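Local coordinates for small TOPRIM domain protein (Geobacillus stearothermophilus, PDB 2FCJ) that is of unknown function but carries a Toprim domain, the fold shared by topoisomerases and primases, and so may act on nucleic acids with the help of metal ions, at residues V7-G12 and V30-T35; G34-A39 and R67-R72; R13-K18 and E88-P93. All blocks are in the same frame, centred on the assembly; numbering follows the deposited sequence. Where two conformers were deposited one is given.

Interaction 1: V7-G12 and V30-T35; sequences VIIVEG and VCTNGT
Ile9 and Val30 are paired on one face of a parallel sheet, their side chains lying side by side and pointing the same way, with Ile9 CG1 4.1 Å from Val30 CB. The row continues as CG2 of Ile9 meets CG2 of Thr32 at 3.8 Å, the two side chains nearly at right angles. Val10 and Cys31 occupy the other face. The sulfur of Cys31, carried anti to the backbone N (chi1 -180°), runs on past the strand ends, SG resting 3.4 Å from Gly12 C.

Between these faces the backbones are joined in parallel register: Val30 N to Ile8 O, Val10 N to Val30 O and Thr32 N to Val10 O. Beyond the strands, Gly34 N bonds to Glu11 O at 3.0 Å, while Thr32 OG1 reaches forward to Gly34 O (2.6 Å), in the plane of that carbonyl. Glu11 CG lies 3.8 Å from Thr32 OG1; Glu11, just past the strand, probably corresponds to the conserved glutamate of Toprim domains.

Strands 6-10 and 28-31 belong to a beta-alpha-beta unit, connected by helix 13-22, which packs on Val10 and Cys31. Strand 52-56 flanks 6-10 on its other edge, and Phe70 of helix 61-73 packs against Ile9.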
# COMPACT_ATOMS: atom_id res chain seq x y z
N VAL A 7 6.83 -4.22 1.87
CA VAL A 7 6.52 -2.85 2.20
C VAL A 7 5.26 -2.43 1.44
O VAL A 7 5.17 -2.67 0.22
CB VAL A 7 7.65 -1.92 1.76
CG1 VAL A 7 7.31 -0.47 2.12
CG2 VAL A 7 8.97 -2.33 2.41
N ILE A 8 4.26 -1.89 2.14
CA ILE A 8 3.10 -1.28 1.50
C ILE A 8 3.13 0.21 1.78
O ILE A 8 3.27 0.63 2.93
CB ILE A 8 1.78 -1.88 2.03
CG1 ILE A 8 1.71 -3.36 1.67
CG2 ILE A 8 0.54 -1.17 1.44
CD1 ILE A 8 0.64 -4.10 2.42
N ILE A 9 2.97 1.00 0.72
CA ILE A 9 2.89 2.45 0.83
C ILE A 9 1.47 2.89 0.57
O ILE A 9 0.83 2.41 -0.37
CB ILE A 9 3.85 3.12 -0.17
CG1 ILE A 9 5.28 2.62 0.06
CG2 ILE A 9 3.78 4.64 -0.07
CD1 ILE A 9 6.28 3.01 -1.01
N VAL A 10 0.94 3.71 1.46
CA VAL A 10 -0.39 4.29 1.33
C VAL A 10 -0.32 5.79 1.55
O VAL A 10 0.69 6.32 2.04
CB VAL A 10 -1.38 3.70 2.36
CG1 VAL A 10 -1.56 2.19 2.13
CG2 VAL A 10 -0.90 3.96 3.79
N GLU A 11 -1.41 6.48 1.21
CA GLU A 11 -1.43 7.93 1.26
C GLU A 11 -1.88 8.46 2.62
O GLU A 11 -1.42 9.52 3.07
CB GLU A 11 -2.32 8.50 0.15
CG GLU A 11 -2.32 10.04 0.08
CD GLU A 11 -2.99 10.58 -1.19
OE1 GLU A 11 -3.80 9.85 -1.80
OE2 GLU A 11 -2.72 11.75 -1.55
N GLY A 12 -2.75 7.71 3.29
CA GLY A 12 -3.51 8.25 4.42
C GLY A 12 -3.32 7.47 5.71
O GLY A 12 -3.13 6.26 5.70
N VAL A 30 4.33 2.37 5.01
CA VAL A 30 4.74 3.75 4.92
C VAL A 30 3.54 4.58 4.51
O VAL A 30 2.83 4.25 3.55
CB VAL A 30 5.86 3.91 3.87
CG1 VAL A 30 6.22 5.39 3.69
CG2 VAL A 30 7.08 3.06 4.24
N CYS A 31 3.28 5.63 5.26
CA CYS A 31 2.24 6.58 4.91
C CYS A 31 2.85 7.88 4.38
O CYS A 31 3.75 8.44 5.01
CB CYS A 31 1.37 6.84 6.13
SG CYS A 31 0.02 8.00 5.86
N THR A 32 2.43 8.32 3.21
CA THR A 32 3.01 9.54 2.66
C THR A 32 2.41 10.79 3.32
O THR A 32 2.93 11.89 3.16
CB THR A 32 2.80 9.64 1.14
OG1 THR A 32 1.40 9.70 0.84
CG2 THR A 32 3.40 8.41 0.45
N ASN A 33 1.29 10.61 4.02
CA ASN A 33 0.64 11.71 4.70
C ASN A 33 0.19 12.77 3.72
O ASN A 33 0.37 13.97 3.98
CB ASN A 33 1.58 12.32 5.74
CG ASN A 33 1.75 11.44 6.95
OD1 ASN A 33 0.78 10.86 7.45
ND2 ASN A 33 2.98 11.31 7.43
N GLY A 34 -0.41 12.34 2.62
CA GLY A 34 -0.78 13.24 1.54
C GLY A 34 0.27 13.20 0.45
O GLY A 34 0.79 12.14 0.12
N THR A 35 0.62 14.37 -0.08
CA THR A 35 1.66 14.44 -1.10
C THR A 35 3.04 14.20 -0.50
O THR A 35 3.28 14.47 0.68
CB THR A 35 1.66 15.79 -1.82
OG1 THR A 35 1.88 16.84 -0.87
CG2 THR A 35 0.32 16.01 -2.51

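Interaction 2: G34-A39 and R67-R72; sequences GTISDA and RRQFRR
Asp38 and the carbonyl of Ile36 are met by Gln69, and Asp38 also by Arg72, polar side chains of helix 61-73 that hold the loop and first turn of helix 38-47 and so join two helices of the alpha/beta Toprim fold at the surface. Ser37 is the N-cap of helix 38-47, its hydroxyl bonded to Arg40 N, so the grip falls right at that helix start.

The amide bonds come first. Gln69 is extended, with CG anti to the backbone N (chi1 -172°), and its NE2 spends both hydrogens on the loop. Gln69 NE2 gives one to Ile36 O at 2.8 Å, almost straight and in the amide plane, and the other to the anti lone pair of Asp38 OD1 at 2.9 Å. Two such bonds fix the rotation of the amide.

A salt bridge follows. Arg72, bent at chi3 (55°), presents its guanidinium end-on: NH2 meets OD1 of Asp38 on the syn side at 3.0 Å, whereas NH1 reaches OD2 from above the carboxylate plane at 2.9 Å. The two flat groups are not coplanar but 53° apart. Asp38 OD1, shared by amide and guanidinium, is gripped twice, which would probably stabilise the charged carboxylate.

Water completes the set. It accepts from Ile36 N at 3.0 Å and donates to Gln69 OE1 at 2.6 Å, while Ile36 CG2 lies 3.5 Å from Gln69 OE1.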
# COMPACT_ATOMS: atom_id res chain seq x y z
N GLY A 34 -0.41 12.34 2.62
CA GLY A 34 -0.78 13.24 1.54
C GLY A 34 0.27 13.20 0.45
O GLY A 34 0.79 12.14 0.12
N THR A 35 0.62 14.37 -0.08
CA THR A 35 1.66 14.44 -1.10
C THR A 35 3.04 14.20 -0.50
O THR A 35 3.28 14.47 0.68
CB THR A 35 1.66 15.79 -1.82
OG1 THR A 35 1.88 16.84 -0.87
CG2 THR A 35 0.32 16.01 -2.51
N ILE A 36 3.95 13.72 -1.34
CA ILE A 36 5.34 13.47 -0.95
C ILE A 36 6.22 14.06 -2.04
O ILE A 36 5.90 13.97 -3.22
CB ILE A 36 5.62 11.95 -0.80
CG1 ILE A 36 7.10 11.68 -0.51
CG2 ILE A 36 5.17 11.19 -2.06
CD1 ILE A 36 7.38 10.28 0.04
N SER A 37 7.28 14.75 -1.63
CA SER A 37 8.15 15.36 -2.62
C SER A 37 8.89 14.30 -3.42
O SER A 37 9.16 13.19 -2.94
CB SER A 37 9.18 16.25 -1.94
OG SER A 37 10.06 15.46 -1.16
N ASP A 38 9.27 14.68 -4.63
CA ASP A 38 10.11 13.82 -5.43
C ASP A 38 11.34 13.38 -4.64
O ASP A 38 11.76 12.23 -4.73
CB ASP A 38 10.55 14.53 -6.71
CG ASP A 38 9.45 14.66 -7.75
OD1 ASP A 38 8.33 14.11 -7.58
OD2 ASP A 38 9.76 15.25 -8.80
N ALA A 39 11.99 14.31 -3.96
CA ALA A 39 13.24 13.99 -3.27
C ALA A 39 13.02 12.97 -2.15
O ALA A 39 13.83 12.05 -1.97
CB ALA A 39 13.88 15.26 -2.71
N ARG A 67 -0.02 7.71 -7.98
CA ARG A 67 0.44 6.64 -8.85
C ARG A 67 1.33 7.17 -9.97
O ARG A 67 2.34 6.55 -10.31
CB ARG A 67 -0.72 5.86 -9.46
CG ARG A 67 -1.47 5.04 -8.45
CD ARG A 67 -2.34 4.04 -9.17
NE ARG A 67 -3.29 3.44 -8.25
CZ ARG A 67 -2.98 2.46 -7.41
NH1 ARG A 67 -1.76 1.95 -7.40
NH2 ARG A 67 -3.92 1.97 -6.60
N ARG A 68 0.95 8.30 -10.55
CA ARG A 68 1.71 8.87 -11.64
C ARG A 68 3.11 9.27 -11.18
O ARG A 68 4.10 9.02 -11.87
CB ARG A 68 0.99 10.09 -12.21
CG ARG A 68 1.67 10.61 -13.46
CD ARG A 68 0.86 11.70 -14.12
NE ARG A 68 0.42 12.67 -13.13
CZ ARG A 68 -0.62 13.49 -13.28
NH1 ARG A 68 -1.32 13.48 -14.41
NH2 ARG A 68 -0.93 14.33 -12.32
N GLN A 69 3.18 9.85 -9.98
CA GLN A 69 4.47 10.21 -9.41
C GLN A 69 5.34 8.97 -9.22
O GLN A 69 6.54 8.98 -9.51
CB GLN A 69 4.28 10.92 -8.08
CG GLN A 69 5.56 11.49 -7.54
CD GLN A 69 5.39 12.06 -6.17
OE1 GLN A 69 4.43 11.74 -5.45
NE2 GLN A 69 6.34 12.91 -5.77
N PHE A 70 4.73 7.91 -8.70
CA PHE A 70 5.46 6.67 -8.49
C PHE A 70 5.96 6.05 -9.79
O PHE A 70 7.03 5.47 -9.82
CB PHE A 70 4.64 5.66 -7.68
CG PHE A 70 4.79 5.79 -6.18
CD1 PHE A 70 4.35 6.92 -5.52
CD2 PHE A 70 5.43 4.81 -5.44
CE1 PHE A 70 4.50 7.05 -4.13
CE2 PHE A 70 5.58 4.94 -4.06
CZ PHE A 70 5.11 6.06 -3.42
N ARG A 71 5.15 6.10 -10.84
CA ARG A 71 5.57 5.50 -12.10
C ARG A 71 6.82 6.20 -12.64
O ARG A 71 7.69 5.56 -13.25
CB ARG A 71 4.43 5.53 -13.12
CG ARG A 71 3.33 4.52 -12.83
CD ARG A 71 2.51 4.27 -14.07
NE ARG A 71 1.90 5.51 -14.54
CZ ARG A 71 0.71 5.95 -14.13
NH1 ARG A 71 -0.00 5.22 -13.29
NH2 ARG A 71 0.22 7.08 -14.62
N ARG A 72 6.96 7.48 -12.30
CA ARG A 72 8.09 8.31 -12.72
C ARG A 72 9.29 8.17 -11.78
O ARG A 72 10.43 8.03 -12.24
CB ARG A 72 7.64 9.77 -12.84
CG ARG A 72 8.75 10.78 -13.16
CD ARG A 72 8.19 12.19 -13.40
NE ARG A 72 7.37 12.67 -12.30
CZ ARG A 72 7.85 13.27 -11.20
NH1 ARG A 72 9.15 13.49 -11.08
NH2 ARG A 72 7.02 13.67 -10.24
O HOH W 1 2.79 13.31 -4.12

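Interaction 3: R13-K18 and E88-P93; sequences RSDKQK and EVAAAP
Lys18 meets the backbone carbonyls of Ala92, Ala90 and Val89, reaching from helix 13-22, the first helix of the chain in an alpha/beta Toprim fold, to a single helix-like turn at 89-91 in the loop before helix 94-103.

The hydrogen bonds from Lys18 are unequal: Lys18 NZ gives a short bond of 2.7 Å to Ala92 O, nearly in line with that carbonyl (161° at the oxygen), and weak ones to Ala90 O at 3.1 Å and Val89 O at 3.5 Å. Three carbonyl oxygens gather round one ammonium nitrogen, a setting of partial negative charge suited to a cation. The lysine gets there by being extended throughout, starting with CG anti to the backbone N (chi1 -178°). Ala92 N is bonded to Glu88 O in turn, which helps to keep the receiving turn folded.

Packing joins the same turn to the start of the helix. Val89 points toward it and crosses the side chain of Asp15 at about a right angle, Val89 CB standing 3.7 Å from Asp15 OD1. Asp15 OD2 accepts a weak bond from Gly12 N; as Gly12 is the N-cap, this is one half of a capping box. Elsewhere on the loop, Val89 N bonds to Asp58 OD1, and Glu88 touches Asp58 and Asp60; in sequence these two aspartates match the DxD motif of Toprim domains, so the loop borders the probable active site.

A water bridges what the direct contacts leave apart: it lies 2.7 Å from Asp15 OD1 and accepts from Ala90 N at 2.8 Å.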
# COMPACT_ATOMS: atom_id res chain seq x y z
N ARG A 13 -3.39 8.17 6.84
CA ARG A 13 -3.16 7.54 8.13
C ARG A 13 -4.14 6.40 8.39
O ARG A 13 -3.76 5.36 8.93
CB ARG A 13 -3.31 8.58 9.25
CG ARG A 13 -2.72 8.16 10.58
CD ARG A 13 -3.46 8.81 11.74
NE ARG A 13 -2.55 9.31 12.76
CZ ARG A 13 -2.08 8.59 13.78
NH1 ARG A 13 -2.42 7.31 13.90
NH2 ARG A 13 -1.26 9.14 14.66
N SER A 14 -5.41 6.63 8.09
CA SER A 14 -6.41 5.60 8.34
C SER A 14 -6.19 4.40 7.42
O SER A 14 -6.45 3.27 7.81
CB SER A 14 -7.83 6.16 8.18
OG SER A 14 -8.00 6.82 6.94
N ASP A 15 -5.69 4.66 6.21
CA ASP A 15 -5.36 3.57 5.29
C ASP A 15 -4.33 2.68 5.97
O ASP A 15 -4.40 1.47 5.87
CB ASP A 15 -4.70 4.10 4.01
CG ASP A 15 -5.63 4.93 3.16
OD1 ASP A 15 -6.86 4.93 3.40
OD2 ASP A 15 -5.10 5.64 2.26
N LYS A 16 -3.31 3.30 6.56
CA LYS A 16 -2.22 2.56 7.19
C LYS A 16 -2.72 1.67 8.32
O LYS A 16 -2.41 0.49 8.38
CB LYS A 16 -1.16 3.53 7.70
CG LYS A 16 -0.04 2.89 8.49
CD LYS A 16 1.18 3.79 8.41
CE LYS A 16 2.11 3.59 9.59
NZ LYS A 16 3.29 4.47 9.45
N GLN A 17 -3.52 2.25 9.21
CA GLN A 17 -4.07 1.49 10.32
C GLN A 17 -4.96 0.34 9.83
O GLN A 17 -4.90 -0.77 10.36
CB GLN A 17 -4.83 2.42 11.26
CG GLN A 17 -4.00 3.59 11.75
CD GLN A 17 -3.03 3.20 12.86
OE1 GLN A 17 -3.41 3.15 14.04
NE2 GLN A 17 -1.77 2.96 12.50
N LYS A 18 -5.76 0.60 8.81
CA LYS A 18 -6.66 -0.41 8.26
C LYS A 18 -5.90 -1.57 7.63
O LYS A 18 -6.21 -2.74 7.85
CB LYS A 18 -7.54 0.24 7.21
CG LYS A 18 -8.57 -0.67 6.60
CD LYS A 18 -9.65 0.17 5.94
CE LYS A 18 -10.79 -0.70 5.45
NZ LYS A 18 -11.99 0.13 5.28
N GLU A 88 -12.27 4.41 -2.48
CA GLU A 88 -11.22 4.71 -1.49
C GLU A 88 -10.90 3.49 -0.64
O GLU A 88 -11.79 2.76 -0.22
CB GLU A 88 -11.68 5.84 -0.57
CG GLU A 88 -11.83 7.19 -1.24
CD GLU A 88 -12.47 8.23 -0.33
OE1 GLU A 88 -12.31 8.11 0.91
OE2 GLU A 88 -13.18 9.12 -0.84
N VAL A 89 -9.62 3.34 -0.29
CA VAL A 89 -9.19 2.27 0.58
C VAL A 89 -9.96 2.35 1.89
O VAL A 89 -10.35 1.32 2.47
CB VAL A 89 -7.67 2.40 0.84
CG1 VAL A 89 -7.22 1.35 1.83
CG2 VAL A 89 -6.92 2.28 -0.47
N ALA A 90 -10.23 3.57 2.34
CA ALA A 90 -10.97 3.81 3.57
C ALA A 90 -12.41 3.31 3.50
O ALA A 90 -13.01 3.00 4.53
CB ALA A 90 -10.94 5.29 3.92
N ALA A 91 -12.98 3.31 2.31
CA ALA A 91 -14.40 2.98 2.14
C ALA A 91 -14.59 1.48 1.99
O ALA A 91 -15.65 0.93 2.34
CB ALA A 91 -14.97 3.71 0.93
N ALA A 92 -13.57 0.81 1.47
CA ALA A 92 -13.68 -0.60 1.14
C ALA A 92 -13.91 -1.45 2.38
O ALA A 92 -13.39 -1.17 3.44
CB ALA A 92 -12.42 -1.07 0.41
N PRO A 93 -14.73 -2.50 2.24
CA PRO A 93 -14.91 -3.40 3.37
C PRO A 93 -13.61 -4.08 3.74
O PRO A 93 -12.76 -4.34 2.87
CB PRO A 93 -15.90 -4.45 2.83
CG PRO A 93 -16.48 -3.90 1.61
CD PRO A 93 -15.50 -2.92 1.06
O HOH W 2 -8.70 5.88 1.71

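Place in the fold sets the chemistry here. Interactions 1 and 3 are both partly buried, interaction 1 lying nearer the chain's centre and combining backbone bonds with apolar side chains, interaction 3 relying on one lysine that serves backbone carbonyls. Interaction 2 is a surface contact carried by charged and amide groups. Interactions 1 and 2 share the loop after strand 28-31, whose start up to Gly34 serves interaction 1 and whose later part, from Ile36, serves interaction 2; they touch where Ile9 CD1 meets Phe70 CE2. Interaction 3 adjoins interaction 1 through helix 13-22, whose Asp15 and Lys16 pack on Val10. Interactions 2 and 3 do not touch, their centres about 20 Å apart.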